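Local coordinates for anabena Tic22 (Anabaena sp., PDB 4EV1), which probably acts as a chaperone in protein transport, and belongs to the Tic22-like family, linked to thylakoids, at residues Gln5-Lys8 with Glu9-Ser13; Phe106-Asp110 with Gln111-Gly115; Gln185-Ile189 with Asp190-Gln194; Asp201-Leu204 with Asn205-Leu209. All blocks are in the same frame, centred on the assembly; numbering follows the deposited sequence.

Interaction 1 (Gln5-Lys8 with Glu9-Ser13)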
loop_
_atom_site.group_PDB
_atom_site.type_symbol
_atom_site.label_atom_id
_atom_site.label_comp_id
_atom_site.label_asym_id
_atom_site.label_seq_id
_atom_site.Cartn_x
_atom_site.Cartn_y
_atom_site.Cartn_z
ATOM N N GLN A 5 9.328 -8.318 12.818
ATOM C CA GLN A 5 8.019 -8.233 13.439
ATOM C C GLN A 5 7.566 -6.776 13.598
ATOM O O GLN A 5 6.393 -6.464 13.384
ATOM C CB GLN A 5 7.961 -8.970 14.784
ATOM C CG GLN A 5 6.568 -8.920 15.438
ATOM C CD GLN A 5 5.462 -9.562 14.584
ATOM O OE1 GLN A 5 5.698 -10.533 13.829
ATOM N NE2 GLN A 5 4.242 -9.015 14.695
ATOM N N GLN A 6 8.479 -5.886 13.952
ATOM C CA GLN A 6 8.137 -4.472 14.035
ATOM C C GLN A 6 7.727 -3.886 12.683
ATOM O O GLN A 6 6.796 -3.098 12.625
ATOM C CB GLN A 6 9.296 -3.661 14.603
ATOM C CG GLN A 6 9.498 -3.918 16.095
ATOM C CD GLN A 6 10.784 -3.289 16.629
ATOM O OE1 GLN A 6 11.851 -3.424 16.033
ATOM N NE2 GLN A 6 10.675 -2.600 17.758
ATOM N N ILE A 7 8.465 -4.222 11.624
ATOM C CA ILE A 7 8.159 -3.772 10.273
ATOM C C ILE A 7 6.780 -4.317 9.851
ATOM O O ILE A 7 5.954 -3.560 9.351
ATOM C CB ILE A 7 9.262 -4.186 9.259
ATOM C CG1 ILE A 7 10.566 -3.451 9.577
ATOM C CG2 ILE A 7 8.858 -3.887 7.858
ATOM C CD1 ILE A 7 11.698 -3.709 8.577
ATOM N N LYS A 8 6.516 -5.601 10.119
ATOM C CA LYS A 8 5.204 -6.180 9.794
ATOM C C LYS A 8 4.072 -5.410 10.484
ATOM O O LYS A 8 3.075 -5.101 9.853
ATOM C CB LYS A 8 5.138 -7.694 10.111
ATOM C CG LYS A 8 3.706 -8.242 10.275
ATOM C CD LYS A 8 3.665 -9.733 10.368
ATOM C CE LYS A 8 2.245 -10.314 10.229
ATOM N NZ LYS A 8 1.254 -9.731 11.191
ATOM N N GLU A 9 4.240 -5.064 11.760
ATOM C CA GLU A 9 3.164 -4.398 12.494
ATOM C C GLU A 9 2.896 -2.981 11.992
ATOM O O GLU A 9 1.773 -2.513 12.094
ATOM C CB GLU A 9 3.479 -4.325 13.983
ATOM C CG GLU A 9 3.404 -5.651 14.682
ATOM C CD GLU A 9 3.939 -5.581 16.119
ATOM O OE1 GLU A 9 4.006 -4.456 16.688
ATOM O OE2 GLU A 9 4.285 -6.654 16.668
ATOM N N LYS A 10 3.927 -2.309 11.471
ATOM C CA LYS A 10 3.768 -0.987 10.860
ATOM C C LYS A 10 3.005 -1.134 9.546
ATOM O O LYS A 10 2.045 -0.416 9.296
ATOM C CB LYS A 10 5.122 -0.300 10.626
ATOM C CG LYS A 10 5.821 0.203 11.929
ATOM C CD LYS A 10 7.003 1.052 11.604
ATOM C CE LYS A 10 7.734 1.502 12.847
ATOM N NZ LYS A 10 6.824 2.241 13.733
ATOM N N LEU A 11 3.447 -2.063 8.722
ATOM C CA LEU A 11 2.780 -2.342 7.444
ATOM C C LEU A 11 1.327 -2.804 7.608
ATOM O O LEU A 11 0.470 -2.518 6.750
ATOM C CB LEU A 11 3.566 -3.399 6.656
ATOM C CG LEU A 11 4.951 -3.014 6.186
ATOM C CD1 LEU A 11 5.709 -4.209 5.525
ATOM C CD2 LEU A 11 4.907 -1.788 5.268
ATOM N N ASP A 12 1.045 -3.540 8.678
ATOM C CA ASP A 12 -0.292 -4.071 8.936
ATOM C C ASP A 12 -1.389 -3.010 9.133
ATOM O O ASP A 12 -2.575 -3.332 9.078
ATOM C CB ASP A 12 -0.294 -4.982 10.170
ATOM C CG ASP A 12 0.185 -6.401 9.881
ATOM O OD1 ASP A 12 0.453 -6.748 8.723
ATOM O OD2 ASP A 12 0.278 -7.196 10.843
ATOM N N SER A 13 -1.004 -1.765 9.368
ATOM C CA SER A 13 -1.985 -0.666 9.425
ATOM C C SER A 13 -2.768 -0.560 8.129
ATOM O O SER A 13 -3.839 -0.010 8.112
ATOM C CB SER A 13 -1.271 0.666 9.566
ATOM O OG SER A 13 -0.766 0.822 10.858
#
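Lys-8 and Asp-12 reach for each other one helical turn apart, their side chains slanting across one another until NZ of Lys-8 lies 2.7 Å from OD2 of Asp-12. The ammonium takes the syn lone pair of that oxygen, on the side of OD1, and the lysine, otherwise extended, bends at its last torsion (chi4 -54°) to arrive there. The backbone adds a bond between the same residues, from N of Asp-12 to O of Lys-8. A lysine in place of this aspartate would probably leave the ammonium of Lys-8 without its mate and set two positive groups side by side.

This i to i+4 spacing is that of an amphipathic alpha-helix, here helix 4-11 and its C-terminal end. One turn earlier Gln-5 and Glu-9 cross at about a right angle: NE2 gives a nearly straight bond (166°) to the anti lone pair of Glu-9 OE2, 3.1 Å away, with that oxygen lying in the amide plane although the carboxylate itself is turned 58° from it. On the buried flank Ile-7 and Leu-11 run side by side in the same direction, CG2 of Ile-7 resting 3.9 Å from CD1 of Leu-11, and both pack on Tyr-89 of helix 85-94 and Leu-193 of helix 189-198.

Interaction 2 (Phe106-Asp110 with Gln111-Gly115). With EDO (1,2-ethanediol), chain F.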
loop_
_atom_site.group_PDB
_atom_site.type_symbol
_atom_site.label_atom_id
_atom_site.label_comp_id
_atom_site.label_asym_id
_atom_site.label_seq_id
_atom_site.Cartn_x
_atom_site.Cartn_y
_atom_site.Cartn_z
ATOM N N PHE A 106 0.811 -4.737 -7.220
ATOM C CA PHE A 106 0.021 -3.748 -6.460
ATOM C C PHE A 106 -0.498 -2.581 -7.329
ATOM O O PHE A 106 0.284 -1.906 -7.984
ATOM C CB PHE A 106 0.807 -3.184 -5.274
ATOM C CG PHE A 106 1.080 -4.184 -4.188
ATOM C CD1 PHE A 106 2.074 -5.125 -4.348
ATOM C CD2 PHE A 106 0.356 -4.179 -3.005
ATOM C CE1 PHE A 106 2.342 -6.049 -3.347
ATOM C CE2 PHE A 106 0.635 -5.105 -2.021
ATOM C CZ PHE A 106 1.625 -6.037 -2.214
ATOM N N LYS A 107 -1.804 -2.351 -7.296
ATOM C CA LYS A 107 -2.468 -1.248 -8.019
ATOM C C LYS A 107 -2.741 -0.082 -7.096
ATOM O O LYS A 107 -3.611 -0.172 -6.189
ATOM C CB LYS A 107 -3.782 -1.743 -8.633
ATOM C CG LYS A 107 -4.640 -0.701 -9.394
ATOM C CD LYS A 107 -3.942 -0.055 -10.558
ATOM C CE LYS A 107 -4.848 0.925 -11.321
ATOM N NZ LYS A 107 -5.591 1.819 -10.369
ATOM N N PRO A 108 -1.988 1.027 -7.292
ATOM C CA PRO A 108 -2.255 2.201 -6.480
ATOM C C PRO A 108 -3.545 2.881 -6.946
ATOM O O PRO A 108 -4.013 2.621 -8.042
ATOM C CB PRO A 108 -1.054 3.105 -6.727
ATOM C CG PRO A 108 -0.437 2.661 -8.033
ATOM C CD PRO A 108 -0.935 1.248 -8.314
ATOM N N VAL A 109 -4.098 3.731 -6.100
ATOM C CA VAL A 109 -5.342 4.461 -6.417
ATOM C C VAL A 109 -5.017 5.540 -7.431
ATOM O O VAL A 109 -4.041 6.261 -7.274
ATOM C CB VAL A 109 -5.939 5.061 -5.148
ATOM C CG1 VAL A 109 -7.174 5.951 -5.476
ATOM C CG2 VAL A 109 -6.285 3.946 -4.168
ATOM N N ASP A 110 -5.806 5.633 -8.498
ATOM C CA ASP A 110 -5.480 6.522 -9.637
ATOM C C ASP A 110 -5.290 7.971 -9.213
ATOM O O ASP A 110 -4.360 8.625 -9.650
ATOM C CB ASP A 110 -6.580 6.460 -10.728
ATOM C CG ASP A 110 -6.588 5.140 -11.499
ATOM O OD1 ASP A 110 -5.493 4.531 -11.683
ATOM O OD2 ASP A 110 -7.703 4.734 -11.924
ATOM N N GLN A 111 -6.160 8.451 -8.333
ATOM C CA GLN A 111 -6.071 9.835 -7.813
ATOM C C GLN A 111 -4.708 10.103 -7.133
ATOM O O GLN A 111 -4.178 11.213 -7.170
ATOM C CB GLN A 111 -7.205 10.074 -6.802
ATOM C CG GLN A 111 -7.400 11.540 -6.395
ATOM C CD GLN A 111 -7.711 12.437 -7.587
ATOM O OE1 GLN A 111 -8.173 11.964 -8.634
ATOM N NE2 GLN A 111 -7.449 13.735 -7.446
ATOM N N GLU A 112 -4.133 9.079 -6.518
ATOM C CA GLU A 112 -2.883 9.278 -5.772
ATOM C C GLU A 112 -1.669 9.265 -6.689
ATOM O O GLU A 112 -0.686 9.951 -6.431
ATOM C CB GLU A 112 -2.707 8.199 -4.727
ATOM C CG GLU A 112 -3.863 8.061 -3.795
ATOM C CD GLU A 112 -4.282 9.327 -3.077
ATOM O OE1 GLU A 112 -3.503 10.300 -2.992
ATOM O OE2 GLU A 112 -5.406 9.342 -2.527
ATOM N N ILE A 113 -1.720 8.490 -7.761
ATOM C CA ILE A 113 -0.687 8.630 -8.789
ATOM C C ILE A 113 -0.678 10.069 -9.360
ATOM O O ILE A 113 0.371 10.712 -9.420
ATOM C CB ILE A 113 -0.868 7.618 -9.928
ATOM C CG1 ILE A 113 -0.706 6.182 -9.406
ATOM C CG2 ILE A 113 0.137 7.911 -11.048
ATOM C CD1 ILE A 113 0.676 5.862 -9.024
ATOM N N LYS A 114 -1.852 10.562 -9.742
ATOM C CA LYS A 114 -1.996 11.929 -10.296
ATOM C C LYS A 114 -1.476 12.945 -9.301
ATOM O O LYS A 114 -0.679 13.817 -9.659
ATOM C CB LYS A 114 -3.460 12.263 -10.633
ATOM C CG LYS A 114 -3.611 13.493 -11.572
ATOM C CD LYS A 114 -5.029 14.065 -11.533
ATOM C CE LYS A 114 -5.163 15.301 -12.419
ATOM N NZ LYS A 114 -3.899 16.112 -12.472
ATOM N N GLY A 115 -1.909 12.810 -8.043
ATOM C CA GLY A 115 -1.452 13.680 -6.963
ATOM C C GLY A 115 0.042 13.674 -6.785
ATOM O O GLY A 115 0.641 14.730 -6.515
HETATM C C1 EDO F . -4.566 5.669 -1.148
HETATM O O1 EDO F . -4.572 4.253 -1.052
HETATM C C2 EDO F . -5.981 6.218 -1.090
HETATM O O2 EDO F . -6.326 7.198 -2.028
#
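The start of helix 110-121, where the chain leaves strand 102-107, is organised round Val-109 at the N-cap position, and its backbone oxygen takes the first bonds of the helix. Val-109 O accepts from two amides of the first turn: N of Ile-113 at 3.3 Å lies nearly in line with the carbonyl, whereas N of Glu-112 at 2.9 Å stands above the carbonyl plane. Beside this turn Pro-108 and Ile-113 form an apolar contact, the proline ring meeting the isoleucine end obliquely, with CG of Pro-108 3.5 Å from CD1 of Ile-113. The isoleucine bends at its second torsion (chi2 -70°), which brings CD1 against the CB-CG side of the ring, and both residues also lie on Pro-134 of strand 134-139.

CB of Val-109 packs 3.9 Å from CG of Glu-112, and its CG2 lies against a bound 1,2-ethanediol, probably from the crystallisation liquor. A glycine at this position would probably strip the CG methylene of Glu-112 of its apolar neighbour and free the backbone before the helix to turn. Lys-107 folds back, NZ bonding to Pro-108 O and, at 3.0 Å, forming a salt bridge with Asp-110 OD1, which it meets from above the carboxylate plane; Glu-53 is its second anionic partner. Glu-112 is gripped by Lys-165 N at OE1 and Ser-164 OG at OE2. The diol O2 also bonds to Glu-112 OE2, though its 2.4 Å approach is very short and doubtful in detail. With a backbone N-H and the serine hydroxyl holding it, the buried carboxylate is probably stabilised as the anion.

Interaction 3 (Gln185-Ile189 with Asp190-Gln194)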
loop_
_atom_site.group_PDB
_atom_site.type_symbol
_atom_site.label_atom_id
_atom_site.label_comp_id
_atom_site.label_asym_id
_atom_site.label_seq_id
_atom_site.Cartn_x
_atom_site.Cartn_y
_atom_site.Cartn_z
ATOM N N GLN A 185 6.424 15.839 0.688
ATOM C CA GLN A 185 7.336 14.990 -0.080
ATOM C C GLN A 185 6.643 13.736 -0.628
ATOM O O GLN A 185 5.918 13.032 0.091
ATOM C CB GLN A 185 8.508 14.525 0.777
ATOM C CG GLN A 185 9.668 13.948 -0.011
ATOM C CD GLN A 185 10.754 13.357 0.863
ATOM O OE1 GLN A 185 10.567 13.152 2.055
ATOM N NE2 GLN A 185 11.909 13.084 0.268
ATOM N N VAL A 186 6.899 13.461 -1.904
ATOM C CA VAL A 186 6.447 12.226 -2.509
ATOM C C VAL A 186 7.452 11.099 -2.229
ATOM O O VAL A 186 8.660 11.215 -2.502
ATOM C CB VAL A 186 6.215 12.376 -3.999
ATOM C CG1 VAL A 186 5.722 11.053 -4.568
ATOM C CG2 VAL A 186 5.205 13.450 -4.210
ATOM N N LEU A 187 6.945 10.032 -1.619
ATOM C CA LEU A 187 7.716 8.832 -1.334
ATOM C C LEU A 187 7.016 7.666 -2.038
ATOM O O LEU A 187 5.980 7.839 -2.657
ATOM C CB LEU A 187 7.760 8.562 0.173
ATOM C CG LEU A 187 8.387 9.665 1.045
ATOM C CD1 LEU A 187 7.985 9.512 2.500
ATOM C CD2 LEU A 187 9.920 9.676 0.878
ATOM N N ASP A 188 7.606 6.496 -1.959
ATOM C CA ASP A 188 6.900 5.282 -2.332
ATOM C C ASP A 188 7.182 4.175 -1.351
ATOM O O ASP A 188 8.184 4.203 -0.642
ATOM C CB ASP A 188 7.192 4.852 -3.769
ATOM C CG ASP A 188 8.597 4.466 -3.978
ATOM O OD1 ASP A 188 9.068 3.579 -3.267
ATOM O OD2 ASP A 188 9.243 5.022 -4.896
ATOM N N ILE A 189 6.255 3.229 -1.292
ATOM C CA ILE A 189 6.286 2.185 -0.272
ATOM C C ILE A 189 7.532 1.307 -0.315
ATOM O O ILE A 189 8.031 0.886 0.726
ATOM C CB ILE A 189 5.023 1.303 -0.341
ATOM C CG1 ILE A 189 4.927 0.414 0.891
ATOM C CG2 ILE A 189 5.029 0.433 -1.576
ATOM C CD1 ILE A 189 4.586 1.214 2.114
ATOM N N ASP A 190 8.038 1.017 -1.500
ATOM C CA ASP A 190 9.289 0.238 -1.603
ATOM C C ASP A 190 10.497 0.988 -0.994
ATOM O O ASP A 190 11.290 0.424 -0.286
ATOM C CB ASP A 190 9.564 -0.113 -3.060
ATOM C CG ASP A 190 8.531 -1.095 -3.620
ATOM O OD1 ASP A 190 8.584 -2.262 -3.203
ATOM O OD2 ASP A 190 7.658 -0.685 -4.434
ATOM N N GLY A 191 10.585 2.285 -1.247
ATOM C CA GLY A 191 11.684 3.098 -0.714
ATOM C C GLY A 191 11.657 3.253 0.803
ATOM O O GLY A 191 12.695 3.130 1.460
ATOM N N VAL A 192 10.481 3.547 1.347
ATOM C CA VAL A 192 10.263 3.603 2.789
ATOM C C VAL A 192 10.619 2.243 3.392
ATOM O O VAL A 192 11.399 2.161 4.337
ATOM C CB VAL A 192 8.821 3.970 3.120
ATOM C CG1 VAL A 192 8.493 3.735 4.615
ATOM C CG2 VAL A 192 8.527 5.409 2.721
ATOM N N LEU A 193 10.088 1.165 2.832
ATOM C CA LEU A 193 10.368 -0.162 3.411
ATOM C C LEU A 193 11.898 -0.470 3.471
ATOM O O LEU A 193 12.412 -0.956 4.490
ATOM C CB LEU A 193 9.572 -1.239 2.645
ATOM C CG LEU A 193 9.734 -2.669 3.158
ATOM C CD1 LEU A 193 9.075 -2.836 4.536
ATOM C CD2 LEU A 193 9.147 -3.634 2.144
ATOM N N GLN A 194 12.623 -0.142 2.405
ATOM C CA GLN A 194 14.065 -0.401 2.371
ATOM C C GLN A 194 14.795 0.453 3.422
ATOM O O GLN A 194 15.750 -0.013 4.075
ATOM C CB GLN A 194 14.650 -0.298 0.944
ATOM C CG GLN A 194 14.937 1.099 0.437
ATOM C CD GLN A 194 15.673 1.133 -0.910
ATOM O OE1 GLN A 194 16.605 0.343 -1.156
ATOM N NE2 GLN A 194 15.257 2.062 -1.787
#
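Leu-187 overlaps Val-192 at about a right angle, its CB and CD1 each meeting CG2 of the valine, CB at 4.1 Å. This apolar touch lies at the N-cap of helix 189-198, where strand 183-188 ends and the axes of the short segments 185-188 and 190-194 stand at 77° to one another. Asp-188 is the N-cap. Its side chain turns back between the backbone N and the carbonyl carbon (chi1 65°), and this brings OD1 to within 2.8 Å of Gly-191 N, which approaches nearly along the C-O axis of the carboxylate. The main-chain O of the same aspartate accepts from Val-192 N at 3.1 Å, an almost straight bond, and so side chain and backbone of one residue serve two successive amides of the first turn. A carboxylate here also probably gains from the positive end of the helix dipole.

Asp-190 faces elsewhere: its OD2 bonds to Ser-132 OG, and its OD1 to a bound cyclohexylaminoethane sulfonic acid, probably from the crystallisation liquor. Ile-189 packs on Met-135 of the neighbouring strand 134-139. Its carbonyl O takes the next helical bond from Leu-193 N, and CB of Leu-193 sits 3.3 Å from that oxygen.

Interaction 4 (Asp201-Leu204 with Asn205-Leu209)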
loop_
_atom_site.group_PDB
_atom_site.type_symbol
_atom_site.label_atom_id
_atom_site.label_comp_id
_atom_site.label_asym_id
_atom_site.label_seq_id
_atom_site.Cartn_x
_atom_site.Cartn_y
_atom_site.Cartn_z
ATOM N N ASP A 201 18.703 4.122 12.920
ATOM C CA ASP A 201 18.162 5.393 13.439
ATOM C C ASP A 201 16.876 5.136 14.243
ATOM O O ASP A 201 15.860 4.683 13.708
ATOM C CB ASP A 201 17.943 6.383 12.281
ATOM C CG ASP A 201 19.160 6.469 11.324
ATOM O OD1 ASP A 201 20.140 5.736 11.538
ATOM O OD2 ASP A 201 19.159 7.249 10.354
ATOM N N THR A 202 16.951 5.404 15.539
ATOM C CA THR A 202 15.912 5.013 16.498
ATOM C C THR A 202 14.555 5.733 16.283
ATOM O O THR A 202 13.480 5.184 16.578
ATOM C CB THR A 202 16.408 5.257 17.951
ATOM O OG1 THR A 202 15.472 4.711 18.885
ATOM C CG2 THR A 202 16.557 6.726 18.225
ATOM N N TRP A 203 14.600 6.946 15.740
ATOM C CA TRP A 203 13.372 7.706 15.540
ATOM C C TRP A 203 12.401 7.011 14.576
ATOM O O TRP A 203 11.237 7.319 14.605
ATOM C CB TRP A 203 13.638 9.139 15.072
ATOM C CG TRP A 203 14.072 9.248 13.647
ATOM C CD1 TRP A 203 15.319 9.026 13.161
ATOM C CD2 TRP A 203 13.250 9.582 12.515
ATOM N NE1 TRP A 203 15.340 9.229 11.802
ATOM C CE2 TRP A 203 14.081 9.558 11.380
ATOM C CE3 TRP A 203 11.899 9.924 12.358
ATOM C CZ2 TRP A 203 13.614 9.845 10.103
ATOM C CZ3 TRP A 203 11.423 10.197 11.075
ATOM C CH2 TRP A 203 12.280 10.156 9.967
ATOM N N LEU A 204 12.887 6.075 13.750
ATOM C CA LEU A 204 12.011 5.351 12.783
ATOM C C LEU A 204 10.927 4.505 13.445
ATOM O O LEU A 204 9.912 4.170 12.804
ATOM C CB LEU A 204 12.845 4.506 11.826
ATOM C CG LEU A 204 13.824 5.305 10.967
ATOM C CD1 LEU A 204 14.775 4.384 10.214
ATOM C CD2 LEU A 204 13.073 6.210 9.994
ATOM N N ASN A 205 11.128 4.177 14.722
ATOM C CA ASN A 205 10.061 3.666 15.581
ATOM C C ASN A 205 8.795 4.531 15.575
ATOM O O ASN A 205 7.706 4.030 15.829
ATOM C CB ASN A 205 10.538 3.595 17.033
ATOM C CG ASN A 205 11.478 2.452 17.277
ATOM O OD1 ASN A 205 12.536 2.626 17.901
ATOM N ND2 ASN A 205 11.110 1.269 16.793
ATOM N N GLN A 206 8.953 5.833 15.338
ATOM C CA GLN A 206 7.803 6.745 15.305
ATOM C C GLN A 206 6.999 6.686 13.995
ATOM O O GLN A 206 5.894 7.230 13.935
ATOM C CB GLN A 206 8.250 8.197 15.477
ATOM C CG GLN A 206 8.954 8.484 16.791
ATOM C CD GLN A 206 9.654 9.818 16.747
ATOM O OE1 GLN A 206 9.064 10.833 16.346
ATOM N NE2 GLN A 206 10.922 9.826 17.145
ATOM N N VAL A 207 7.437 6.221 12.972
ATOM C CA VAL A 207 6.848 6.168 11.650
ATOM C C VAL A 207 5.640 5.255 11.690
ATOM O O VAL A 207 5.695 4.153 12.252
ATOM C CB VAL A 207 7.844 5.666 10.589
ATOM C CG1 VAL A 207 7.155 5.509 9.242
ATOM C CG2 VAL A 207 9.030 6.613 10.482
ATOM N N VAL A 208 4.603 5.768 11.190
ATOM C CA VAL A 208 3.369 5.017 11.019
ATOM C C VAL A 208 2.839 5.241 9.609
ATOM O O VAL A 208 3.029 6.317 9.006
ATOM C CB VAL A 208 2.297 5.426 12.046
ATOM C CG1 VAL A 208 2.753 5.087 13.457
ATOM C CG2 VAL A 208 1.978 6.907 11.922
ATOM N N LEU A 209 2.196 4.209 9.073
ATOM C CA LEU A 209 1.551 4.292 7.769
ATOM C C LEU A 209 0.076 4.546 7.970
ATOM O O LEU A 209 -0.560 3.837 8.722
ATOM C CB LEU A 209 1.705 2.982 6.987
ATOM C CG LEU A 209 3.112 2.803 6.421
ATOM C CD1 LEU A 209 4.068 2.356 7.483
ATOM C CD2 LEU A 209 3.059 1.816 5.244
#
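The backbone of residues 202-206 winds as a 3-10 segment in which three successive i+3 to i bonds follow one another: Asn-205 N to Thr-202 O, Gln-206 N to Trp-203 O at 2.8 Å, and Val-207 N to Leu-204 O at 3.2 Å. In each of them the donor stands above the carbonyl plane, most steeply in the last, where it is 65° out of it. Leu-204 and Val-207 carry the apolar side of the turn. They lie side by side and point the same way, CD2 of the leucine 4.1 Å from CG2 of the valine, while that valine methyl also sits 3.5 Å from Leu-204 O.

Trp-203 takes the less roomy first torsion, with CG between the backbone N and the carbonyl carbon (chi1 74°), and this sets the indole beside Leu-204 and Val-207. CD2 of Leu-204 meets one face of the ring near its rim, 3.6 Å above the plane, and Val-207 CG2 approaches obliquely, 4.4 Å from CZ3 of the indole. On its way along the turn the side chain of Gln-206 runs past the carbonyl of Trp-203, its CB 3.2 Å from Trp-203 O. Val-159 of strand 156-162 touches both Trp-203 and Gln-206, and Lys-10 of helix 4-11 bonds through NZ to the carbonyl oxygens of Asn-205 and Val-207. The arrangement is a short 3-10 turn leading directly into an edge strand, here 207-210, which runs parallel to strand 156-162 in a mixed three-stranded sheet.

From the N terminus the four contacts follow in series; each is a local turn of consecutive residues, and none encloses or crosses another. Interaction 1 lies within helix 4-11, interaction 2 carries strand 102-107 into helix 110-121, interaction 3 turns strand 183-188 into helix 189-198, and interaction 4 delivers the chain into strand 207-210. Three of them meet in space. Helix 4-11 packs against helix 189-198, joining interactions 1 and 3, and is tied to the turn before strand 207-210, joining 1 and 4; Ile-189 CD1 touches Leu-209 CD2 at 3.5 Å, linking 3 and 4. Interaction 2 touches none of the others; it comes nearest to interaction 3, about 5 Å between closest atoms.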